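Local coordinates for protein beta-galactosidase/beta-glucuronidase (Faecalibacterium prausnitzii L2-6, PDB 6MVF) that binds flavin mononucleotide and probably cleaves beta-glucuronides as a family 2 glycoside hydrolase, at residues A[369-374]-A[410-415]; A[376-381]-A[417-422]; A[391-396]-A[447-452]. All coordinates share one frame; numbering follows the deposited sequence.

Interaction 1: residues A[369-374]-A[410-415]; sequences DAHTHV and VDTHHD
His-371 carries this contact, its imidazole reaching across from helix 368-385 to meet Thr-412 and Asp-415 on helix 407-423. CG sits anti to the backbone N, which swings the ring out to the neighbouring helix although the CB itself does not point there. The leading edge of the ring does the touching. Its NE2 donates a hydrogen bond to OD2 of Asp-415 over 2.9 Å, bent to an N-H...O angle of 146°. The carboxylate is used on its anti side, with the donor lifted from its plane, and it stands nearly perpendicular to the imidazole (83°). This is a His-carboxylate hydrogen bond between two side chains that cross rather than meet end to end.

Along the same ring edge, CD2 of His-371 lies 3.6 Å from OG1 of Thr-412, close to the ring plane. That hydroxyl is already spoken for: it bonds to the carbonyl O of Glu-408, one turn back in its own helix, so its approach to the imidazole is packing. The methyl of Thr-412 meets an aliphatic neighbour, CG2 lying 4.2 Å from CG1 of Val-374. Phe-364 and Tyr-147, both in loops, pack against Thr-412 and Val-374 respectively. The contact thus passes from a polar pair between two partly exposed side chains to a buried aliphatic touch.

The two segment axes approach to 11.1 Å and run the same way with a crossing angle of -30°, the near-parallel packing of successive helices on the outside of a TIM barrel.

Interaction 2: residues A[376-381]-A[417-422]; sequences EEMKEL and QKLCKE. With FMN (flavin mononucleotide), chain G.
Met-378 and Leu-419 make the aliphatic part of this contact. Leu-419 points from helix 407-423 into the interface, and its CD2 branch wedges against helix 368-385, 4.1 Å from CB of Met-378. The same methyl also lies 4.1 Å from the backbone N of Lys-379, so it rests on the helix surface itself, between the bases of two consecutive side chains.

The sulfur contact is the buried part. The Met-378 chain leaves with CG anti to the backbone N (chi1 -170°) and then bends at chi2, which turns its end toward Cys-420. There the terminal CE packs 3.5 Å from SG of the cysteine. Trp-394 and the loop residue Ile-358 touch Met-378, Ile-396 and Thr-429 touch Cys-420, and both sulfur-bearing residues are buried. This is the usual layering of a TIM barrel: two helices, linked through strand 391-398, lie side by side on the outer wall, with the segment axes only 25° from parallel and 10.3 Å apart.

The ligand contact belongs to Lys-379. Near the backbone its CB lies 4.4 Å from CD2 of Leu-419, but the rest of the chain is extended and leads away from helix 407-423 to the phosphate of flavin mononucleotide. NZ is modelled as bonded to O3P at 1.9 Å; at this resolution so short a link is doubtful, although the pairing of a lysine amine with a phosphate is chemically sensible. Tyr-177 packs against the lysine, and its hydroxyl hydrogen-bonds the flavin nucleotide, as does OD2 of Asp-174. Leu-423, a further residue of the flavin pocket, touches Lys-379 from one turn beyond Leu-419.

Interaction 3: residues A[391-396]-A[447-452]; sequences ILFWGI and TDVESY
OD2 of Asp-448, between the contacting residues Thr-447 and Val-449, is gripped by a salt bridge from NZ of Lys-421 and a hydrogen bond from the backbone N of Thr-429. Across this aspartate, OG1 of Thr-447 donates a 2.6 Å hydrogen bond to the carbonyl O of Val-449, tying together the two residues that reach across to strand 391-396. It approaches the carbonyl at a C=O...O angle of 158°, tilted somewhat from the carbonyl plane. With OG1 committed there, the methyl of Thr-447 is the branch presented to Ile-396. The two side chains meet tip to tip, CD1 of Ile-396 lying 3.5 Å from CG2 of Thr-447. A chi1 of 64° places CG1 of Ile-396 between its backbone N and carbonyl carbon and directs the ethyl arm to this meeting. Cys-420 and His-413 of helix 407-423 pack on the same isoleucine, so this touch lies on the outer, helix-facing side of the barrel wall.

Phe-393, three residues earlier, makes the second touch: its CD1 stands 4.3 Å from CG2 of Val-449, the methyl approaching the ring obliquely. Trp-528 packs on both side chains.

Strand 428-433 runs between the two segments as their shared parallel neighbour in the TIM barrel. What joins them directly is methyl and ring packing, while the Thr-447 to Val-449 bond holds segment 447-452 to itself.

Overall arrangement
All three contacts belong to one sector of the TIM barrel. Interactions 1 and 2 are successive stations along the same pair of helices, their centres about 10 Å apart, and interaction 3 lies beneath them in the strand layer, its centre about 17 Å and 13 Å from theirs. Helix 407-423 bridges the layers: CD2 of His-413 packs 3.6 Å from CD1 of Ile-396, and NZ of Lys-421 forms a 2.6 Å salt bridge with OD2 of Asp-448. From the other helix, CE of Met-378 lies 3.7 Å from CB of Trp-394. The phosphate of the flavin mononucleotide meets interaction 2 at Lys-379; the side chain of His-371 is about 13 Å from the ligand, that of Ile-396 about 12 Å from that of Lys-379.

Interaction 1: residues A[369-374]-A[410-415]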
loop_
_atom_site.group_PDB
_atom_site.type_symbol
_atom_site.label_atom_id
_atom_site.label_comp_id
_atom_site.label_asym_id
_atom_site.label_seq_id
_atom_site.Cartn_x
_atom_site.Cartn_y
_atom_site.Cartn_z
ATOM N N ASP A 369 17.756 4.721 47.807
ATOM C CA ASP A 369 16.743 4.873 46.767
ATOM C C ASP A 369 17.371 5.203 45.414
ATOM O O ASP A 369 16.927 4.690 44.380
ATOM C CB ASP A 369 15.720 5.929 47.193
ATOM C CG ASP A 369 14.696 5.372 48.190
ATOM O OD1 ASP A 369 14.772 4.163 48.501
ATOM O OD2 ASP A 369 13.816 6.129 48.655
ATOM N N ALA A 370 18.417 6.030 45.398
ATOM C CA ALA A 370 19.156 6.257 44.159
ATOM C C ALA A 370 19.908 5.008 43.709
ATOM O O ALA A 370 20.058 4.777 42.500
ATOM C CB ALA A 370 20.136 7.426 44.323
ATOM N N HIS A 371 20.416 4.213 44.660
ATOM C CA HIS A 371 21.005 2.925 44.309
ATOM C C HIS A 371 19.946 1.998 43.727
ATOM O O HIS A 371 20.183 1.321 42.722
ATOM C CB HIS A 371 21.678 2.285 45.536
ATOM C CG HIS A 371 22.313 0.949 45.268
ATOM N ND1 HIS A 371 21.682 -0.247 45.543
ATOM C CD2 HIS A 371 23.531 0.618 44.766
ATOM C CE1 HIS A 371 22.476 -1.257 45.218
ATOM N NE2 HIS A 371 23.604 -0.759 44.743
ATOM N N THR A 372 18.760 1.979 44.329
ATOM C CA THR A 372 17.694 1.135 43.817
ATOM C C THR A 372 17.249 1.580 42.424
ATOM O O THR A 372 17.031 0.737 41.547
ATOM C CB THR A 372 16.534 1.125 44.807
ATOM O OG1 THR A 372 16.947 0.402 45.973
ATOM C CG2 THR A 372 15.280 0.467 44.195
ATOM N N HIS A 373 17.133 2.890 42.188
ATOM C CA HIS A 373 16.817 3.360 40.842
ATOM C C HIS A 373 17.790 2.791 39.811
ATOM O O HIS A 373 17.373 2.234 38.788
ATOM C CB HIS A 373 16.830 4.888 40.794
ATOM C CG HIS A 373 16.635 5.458 39.419
ATOM N ND1 HIS A 373 15.460 6.065 39.025
ATOM C CD2 HIS A 373 17.476 5.546 38.357
ATOM C CE1 HIS A 373 15.577 6.482 37.776
ATOM N NE2 HIS A 373 16.792 6.182 37.348
ATOM N N VAL A 374 19.096 2.923 40.060
ATOM C CA VAL A 374 20.072 2.565 39.035
ATOM C C VAL A 374 20.000 1.070 38.735
ATOM O O VAL A 374 19.935 0.662 37.568
ATOM C CB VAL A 374 21.485 3.024 39.450
ATOM C CG1 VAL A 374 22.534 2.117 38.883
ATOM C CG2 VAL A 374 21.750 4.466 38.984
ATOM N N VAL A 410 31.866 3.823 43.645
ATOM C CA VAL A 410 32.627 2.701 43.109
ATOM C C VAL A 410 31.891 1.388 43.362
ATOM O O VAL A 410 31.841 0.510 42.492
ATOM C CB VAL A 410 34.050 2.689 43.709
ATOM C CG1 VAL A 410 34.785 1.430 43.301
ATOM C CG2 VAL A 410 34.833 3.927 43.287
ATOM N N ASP A 411 31.309 1.234 44.557
ATOM C CA ASP A 411 30.601 0.001 44.886
ATOM C C ASP A 411 29.411 -0.194 43.973
ATOM O O ASP A 411 29.068 -1.326 43.617
ATOM C CB ASP A 411 30.138 0.019 46.341
ATOM C CG ASP A 411 31.291 -0.052 47.314
ATOM O OD1 ASP A 411 32.409 -0.400 46.871
ATOM O OD2 ASP A 411 31.081 0.237 48.514
ATOM N N THR A 412 28.757 0.902 43.597
ATOM C CA THR A 412 27.628 0.801 42.688
ATOM C C THR A 412 28.083 0.277 41.330
ATOM O O THR A 412 27.377 -0.513 40.693
ATOM C CB THR A 412 26.933 2.163 42.579
ATOM O OG1 THR A 412 26.445 2.542 43.872
ATOM C CG2 THR A 412 25.765 2.113 41.593
ATOM N N HIS A 413 29.289 0.655 40.896
ATOM C CA HIS A 413 29.777 0.140 39.620
ATOM C C HIS A 413 30.100 -1.347 39.704
ATOM O O HIS A 413 29.913 -2.067 38.725
ATOM C CB HIS A 413 30.978 0.951 39.135
ATOM C CG HIS A 413 30.604 2.273 38.525
ATOM N ND1 HIS A 413 30.041 3.300 39.254
ATOM C CD2 HIS A 413 30.696 2.726 37.252
ATOM C CE1 HIS A 413 29.806 4.329 38.457
ATOM N NE2 HIS A 413 30.197 4.009 37.237
ATOM N N HIS A 414 30.538 -1.841 40.860
ATOM C CA HIS A 414 30.710 -3.281 41.001
ATOM C C HIS A 414 29.361 -3.990 41.075
ATOM O O HIS A 414 29.194 -5.065 40.490
ATOM C CB HIS A 414 31.568 -3.597 42.229
ATOM C CG HIS A 414 32.994 -3.146 42.104
ATOM N ND1 HIS A 414 33.587 -2.289 43.007
ATOM C CD2 HIS A 414 33.945 -3.438 41.184
ATOM C CE1 HIS A 414 34.836 -2.063 42.643
ATOM N NE2 HIS A 414 35.079 -2.747 41.540
ATOM N N ASP A 415 28.382 -3.401 41.777
ATOM C CA ASP A 415 27.026 -3.952 41.788
ATOM C C ASP A 415 26.467 -4.069 40.374
ATOM O O ASP A 415 25.861 -5.087 40.020
ATOM C CB ASP A 415 26.095 -3.083 42.651
ATOM C CG ASP A 415 26.494 -3.078 44.142
ATOM O OD1 ASP A 415 27.151 -4.039 44.585
ATOM O OD2 ASP A 415 26.156 -2.118 44.876
#

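Interaction 2: residues A[376-381]-A[417-422]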
loop_
_atom_site.group_PDB
_atom_site.type_symbol
_atom_site.label_atom_id
_atom_site.label_comp_id
_atom_site.label_asym_id
_atom_site.label_seq_id
_atom_site.Cartn_x
_atom_site.Cartn_y
_atom_site.Cartn_z
ATOM N N GLU A 376 17.443 -0.997 39.186
ATOM C CA GLU A 376 16.196 -1.322 38.497
ATOM C C GLU A 376 16.277 -0.953 37.024
ATOM O O GLU A 376 15.830 -1.719 36.154
ATOM C CB GLU A 376 15.025 -0.597 39.139
ATOM C CG GLU A 376 14.799 -0.921 40.586
ATOM C CD GLU A 376 13.998 -2.174 40.798
ATOM O OE1 GLU A 376 14.322 -3.209 40.179
ATOM O OE2 GLU A 376 13.037 -2.125 41.594
ATOM N N GLU A 377 16.856 0.221 36.731
ATOM C CA GLU A 377 16.953 0.684 35.353
ATOM C C GLU A 377 17.847 -0.229 34.529
ATOM O O GLU A 377 17.574 -0.461 33.343
ATOM C CB GLU A 377 17.465 2.123 35.311
ATOM C CG GLU A 377 17.170 2.828 34.008
ATOM C CD GLU A 377 17.147 4.360 34.116
ATOM O OE1 GLU A 377 17.917 4.940 34.922
ATOM O OE2 GLU A 377 16.365 4.991 33.373
ATOM N N MET A 378 18.900 -0.782 35.138
ATOM C CA MET A 378 19.742 -1.707 34.397
ATOM C C MET A 378 19.059 -3.056 34.220
ATOM O O MET A 378 19.228 -3.704 33.174
ATOM C CB MET A 378 21.077 -1.876 35.097
ATOM C CG MET A 378 22.085 -2.617 34.263
ATOM S SD MET A 378 22.692 -1.558 32.929
ATOM C CE MET A 378 22.967 -2.809 31.709
ATOM N N LYS A 379 18.264 -3.452 35.204
ATOM C CA LYS A 379 17.519 -4.726 35.116
ATOM C C LYS A 379 16.473 -4.613 34.004
ATOM O O LYS A 379 16.276 -5.559 33.307
ATOM C CB LYS A 379 16.939 -5.094 36.479
ATOM C CG LYS A 379 16.715 -6.576 36.680
ATOM C CD LYS A 379 16.367 -6.996 38.075
ATOM C CE LYS A 379 15.825 -8.402 38.122
ATOM N NZ LYS A 379 15.467 -8.830 39.487
ATOM N N GLU A 380 15.831 -3.468 33.875
ATOM C CA GLU A 380 14.858 -3.281 32.806
ATOM C C GLU A 380 15.545 -3.178 31.453
ATOM O O GLU A 380 15.019 -3.665 30.449
ATOM C CB GLU A 380 14.009 -2.033 33.063
ATOM C CG GLU A 380 13.111 -2.132 34.273
ATOM C CD GLU A 380 12.381 -0.829 34.553
ATOM O OE1 GLU A 380 12.990 0.254 34.399
ATOM O OE2 GLU A 380 11.189 -0.887 34.921
ATOM N N LEU A 381 16.705 -2.528 31.397
ATOM C CA LEU A 381 17.392 -2.385 30.118
ATOM C C LEU A 381 17.805 -3.743 29.567
ATOM O O LEU A 381 17.682 -3.998 28.367
ATOM C CB LEU A 381 18.610 -1.477 30.269
ATOM C CG LEU A 381 19.518 -1.373 29.044
ATOM C CD1 LEU A 381 18.759 -0.742 27.863
ATOM C CD2 LEU A 381 20.806 -0.607 29.381
ATOM N N GLN A 417 28.253 -4.144 37.479
ATOM C CA GLN A 417 28.993 -5.166 36.743
ATOM C C GLN A 417 28.489 -6.555 37.111
ATOM O O GLN A 417 28.313 -7.411 36.237
ATOM C CB GLN A 417 30.492 -5.052 37.014
ATOM C CG GLN A 417 31.308 -6.213 36.440
ATOM C CD GLN A 417 31.465 -6.139 34.930
ATOM O OE1 GLN A 417 31.030 -5.172 34.291
ATOM N NE2 GLN A 417 32.099 -7.153 34.351
ATOM N N LYS A 418 28.216 -6.780 38.402
ATOM C CA LYS A 418 27.739 -8.083 38.841
ATOM C C LYS A 418 26.347 -8.373 38.292
ATOM O O LYS A 418 26.040 -9.518 37.942
ATOM C CB LYS A 418 27.752 -8.161 40.365
ATOM C CG LYS A 418 27.502 -9.571 40.888
ATOM C CD LYS A 418 26.821 -9.598 42.263
ATOM C CE LYS A 418 26.705 -11.040 42.782
ATOM N NZ LYS A 418 25.951 -11.159 44.070
ATOM N N LEU A 419 25.503 -7.344 38.181
ATOM C CA LEU A 419 24.146 -7.546 37.683
ATOM C C LEU A 419 24.134 -7.872 36.194
ATOM O O LEU A 419 23.350 -8.720 35.744
ATOM C CB LEU A 419 23.299 -6.306 37.960
ATOM C CG LEU A 419 21.857 -6.397 37.465
ATOM C CD1 LEU A 419 21.153 -7.492 38.211
ATOM C CD2 LEU A 419 21.159 -5.059 37.633
ATOM N N CYS A 420 24.981 -7.200 35.405
ATOM C CA CYS A 420 25.018 -7.483 33.972
ATOM C C CYS A 420 25.475 -8.915 33.699
ATOM O O CYS A 420 24.999 -9.549 32.748
ATOM C CB CYS A 420 25.934 -6.499 33.243
ATOM S SG CYS A 420 25.446 -4.756 33.217
ATOM N N LYS A 421 26.396 -9.449 34.522
ATOM C CA LYS A 421 26.891 -10.812 34.303
ATOM C C LYS A 421 25.963 -11.867 34.898
ATOM O O LYS A 421 25.879 -12.978 34.376
ATOM C CB LYS A 421 28.298 -10.956 34.873
ATOM C CG LYS A 421 29.315 -10.049 34.190
ATOM C CD LYS A 421 29.335 -10.299 32.688
ATOM C CE LYS A 421 30.428 -9.496 32.008
ATOM N NZ LYS A 421 30.614 -9.912 30.602
ATOM N N GLU A 422 25.267 -11.535 35.980
ATOM C CA GLU A 422 24.176 -12.369 36.464
ATOM C C GLU A 422 23.055 -12.456 35.433
ATOM O O GLU A 422 22.586 -13.548 35.104
ATOM C CB GLU A 422 23.651 -11.803 37.789
ATOM C CG GLU A 422 23.616 -12.820 38.930
ATOM C CD GLU A 422 23.879 -12.191 40.303
ATOM O OE1 GLU A 422 23.276 -11.134 40.594
ATOM O OE2 GLU A 422 24.699 -12.741 41.086
HETATM N N1 FMN G . 11.214 -14.226 35.192
HETATM C C2 FMN G . 9.898 -14.106 34.996
HETATM O O2 FMN G . 9.087 -14.515 35.829
HETATM N N3 FMN G . 9.385 -13.534 33.929
HETATM C C4 FMN G . 10.111 -13.057 32.967
HETATM O O4 FMN G . 9.626 -12.527 31.979
HETATM C C4A FMN G . 11.523 -13.166 33.098
HETATM N N5 FMN G . 12.254 -12.673 32.140
HETATM C C5A FMN G . 13.569 -12.736 32.196
HETATM C C6 FMN G . 14.306 -12.214 31.165
HETATM C C7 FMN G . 15.654 -12.275 31.196
HETATM C C7M FMN G . 16.441 -11.705 30.082
HETATM C C8 FMN G . 16.317 -12.878 32.345
HETATM C C8M FMN G . 17.803 -12.931 32.398
HETATM C C9 FMN G . 15.571 -13.403 33.377
HETATM C C9A FMN G . 14.211 -13.363 33.344
HETATM N N10 FMN G . 13.457 -13.863 34.395
HETATM C C10 FMN G . 12.070 -13.783 34.288
HETATM C "C1'" FMN G . 14.191 -14.501 35.479
HETATM C "C2'" FMN G . 14.209 -13.961 36.889
HETATM O "O2'" FMN G . 15.284 -13.059 36.834
HETATM C "C3'" FMN G . 14.599 -14.998 37.919
HETATM O "O3'" FMN G . 14.401 -16.289 37.386
HETATM C "C4'" FMN G . 13.776 -14.967 39.187
HETATM O "O4'" FMN G . 12.428 -14.787 38.781
HETATM C "C5'" FMN G . 14.210 -13.907 40.201
HETATM O "O5'" FMN G . 13.429 -12.731 40.089
HETATM P P FMN G . 13.826 -11.340 40.737
HETATM O O1P FMN G . 12.503 -10.754 41.030
HETATM O O2P FMN G . 14.668 -11.692 41.928
HETATM O O3P FMN G . 14.621 -10.538 39.763
#

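Interaction 3: residues A[391-396]-A[447-452]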
loop_
_atom_site.group_PDB
_atom_site.type_symbol
_atom_site.label_atom_id
_atom_site.label_comp_id
_atom_site.label_asym_id
_atom_site.label_seq_id
_atom_site.Cartn_x
_atom_site.Cartn_y
_atom_site.Cartn_z
ATOM N N ILE A 391 22.636 -5.533 19.924
ATOM C CA ILE A 391 23.234 -5.050 21.166
ATOM C C ILE A 391 24.403 -5.957 21.530
ATOM O O ILE A 391 24.221 -7.151 21.785
ATOM C CB ILE A 391 22.198 -4.981 22.304
ATOM C CG1 ILE A 391 21.067 -4.023 21.908
ATOM C CG2 ILE A 391 22.875 -4.557 23.618
ATOM C CD1 ILE A 391 19.995 -3.804 22.959
ATOM N N LEU A 392 25.610 -5.394 21.542
ATOM C CA LEU A 392 26.801 -6.151 21.921
ATOM C C LEU A 392 27.408 -5.721 23.255
ATOM O O LEU A 392 28.031 -6.542 23.930
ATOM C CB LEU A 392 27.870 -6.052 20.823
ATOM C CG LEU A 392 27.461 -6.339 19.375
ATOM C CD1 LEU A 392 28.709 -6.497 18.542
ATOM C CD2 LEU A 392 26.573 -7.567 19.261
ATOM N N PHE A 393 27.188 -4.478 23.678
ATOM C CA PHE A 393 27.782 -3.933 24.883
ATOM C C PHE A 393 26.726 -3.245 25.743
ATOM O O PHE A 393 25.913 -2.464 25.237
ATOM C CB PHE A 393 28.883 -2.950 24.505
ATOM C CG PHE A 393 29.764 -3.428 23.389
ATOM C CD1 PHE A 393 30.923 -4.151 23.660
ATOM C CD2 PHE A 393 29.456 -3.134 22.071
ATOM C CE1 PHE A 393 31.758 -4.593 22.628
ATOM C CE2 PHE A 393 30.266 -3.565 21.040
ATOM C CZ PHE A 393 31.432 -4.299 21.318
ATOM N N TRP A 394 26.730 -3.552 27.033
ATOM C CA TRP A 394 25.957 -2.820 28.027
ATOM C C TRP A 394 26.885 -1.812 28.692
ATOM O O TRP A 394 27.949 -2.187 29.190
ATOM C CB TRP A 394 25.364 -3.752 29.094
ATOM C CG TRP A 394 24.463 -4.883 28.636
ATOM C CD1 TRP A 394 24.665 -6.229 28.841
ATOM C CD2 TRP A 394 23.210 -4.771 27.942
ATOM N NE1 TRP A 394 23.630 -6.953 28.309
ATOM C CE2 TRP A 394 22.719 -6.092 27.750
ATOM C CE3 TRP A 394 22.460 -3.691 27.457
ATOM C CZ2 TRP A 394 21.501 -6.365 27.082
ATOM C CZ3 TRP A 394 21.242 -3.956 26.790
ATOM C CH2 TRP A 394 20.779 -5.291 26.612
ATOM N N GLY A 395 26.483 -0.545 28.710
ATOM C CA GLY A 395 27.245 0.507 29.370
ATOM C C GLY A 395 26.649 0.840 30.728
ATOM O O GLY A 395 25.436 0.999 30.857
ATOM N N ILE A 396 27.512 0.957 31.744
ATOM C CA ILE A 396 27.007 1.099 33.108
ATOM C C ILE A 396 27.047 2.532 33.649
ATOM O O ILE A 396 26.336 2.821 34.626
ATOM C CB ILE A 396 27.724 0.137 34.085
ATOM C CG1 ILE A 396 29.212 0.459 34.206
ATOM C CG2 ILE A 396 27.501 -1.348 33.694
ATOM C CD1 ILE A 396 29.863 -0.245 35.378
ATOM N N THR A 447 34.822 -3.114 34.133
ATOM C CA THR A 447 34.060 -3.639 33.009
ATOM C C THR A 447 34.992 -4.330 32.010
ATOM O O THR A 447 36.215 -4.179 32.057
ATOM C CB THR A 447 33.257 -2.512 32.337
ATOM O OG1 THR A 447 34.138 -1.470 31.885
ATOM C CG2 THR A 447 32.216 -1.920 33.316
ATOM N N ASP A 448 34.389 -5.117 31.106
ATOM C CA ASP A 448 35.161 -5.915 30.146
ATOM C C ASP A 448 35.942 -5.042 29.166
ATOM O O ASP A 448 37.028 -5.429 28.708
ATOM C CB ASP A 448 34.241 -6.864 29.357
ATOM C CG ASP A 448 33.413 -7.792 30.257
ATOM O OD1 ASP A 448 33.951 -8.312 31.263
ATOM O OD2 ASP A 448 32.214 -8.004 29.948
ATOM N N VAL A 449 35.393 -3.890 28.797
ATOM C CA VAL A 449 36.042 -2.946 27.901
ATOM C C VAL A 449 35.748 -1.554 28.451
ATOM O O VAL A 449 34.985 -1.392 29.408
ATOM C CB VAL A 449 35.571 -3.094 26.431
ATOM C CG1 VAL A 449 35.890 -4.491 25.885
ATOM C CG2 VAL A 449 34.073 -2.808 26.294
ATOM N N GLU A 450 36.389 -0.544 27.858
ATOM C CA GLU A 450 36.438 0.787 28.457
ATOM C C GLU A 450 36.615 1.825 27.361
ATOM O O GLU A 450 37.281 1.576 26.353
ATOM C CB GLU A 450 37.587 0.940 29.471
ATOM C CG GLU A 450 37.473 0.074 30.718
ATOM C CD GLU A 450 38.501 0.438 31.796
ATOM O OE1 GLU A 450 38.580 1.632 32.186
ATOM O OE2 GLU A 450 39.235 -0.474 32.254
ATOM N N SER A 451 36.039 3.002 27.582
ATOM C CA SER A 451 36.187 4.074 26.615
ATOM C C SER A 451 36.300 5.421 27.321
ATOM O O SER A 451 35.811 5.610 28.440
ATOM C CB SER A 451 35.021 4.097 25.612
ATOM O OG SER A 451 35.132 3.046 24.663
ATOM N N TYR A 452 36.929 6.362 26.631
ATOM C CA TYR A 452 37.068 7.724 27.110
ATOM C C TYR A 452 36.308 8.700 26.218
ATOM O O TYR A 452 36.185 8.504 25.003
ATOM C CB TYR A 452 38.538 8.134 27.176
ATOM C CG TYR A 452 39.226 7.846 28.486
ATOM C CD1 TYR A 452 39.774 6.607 28.741
ATOM C CD2 TYR A 452 39.365 8.835 29.456
ATOM C CE1 TYR A 452 40.442 6.350 29.934
ATOM C CE2 TYR A 452 40.030 8.594 30.652
ATOM C CZ TYR A 452 40.571 7.342 30.888
ATOM O OH TYR A 452 41.232 7.071 32.075
#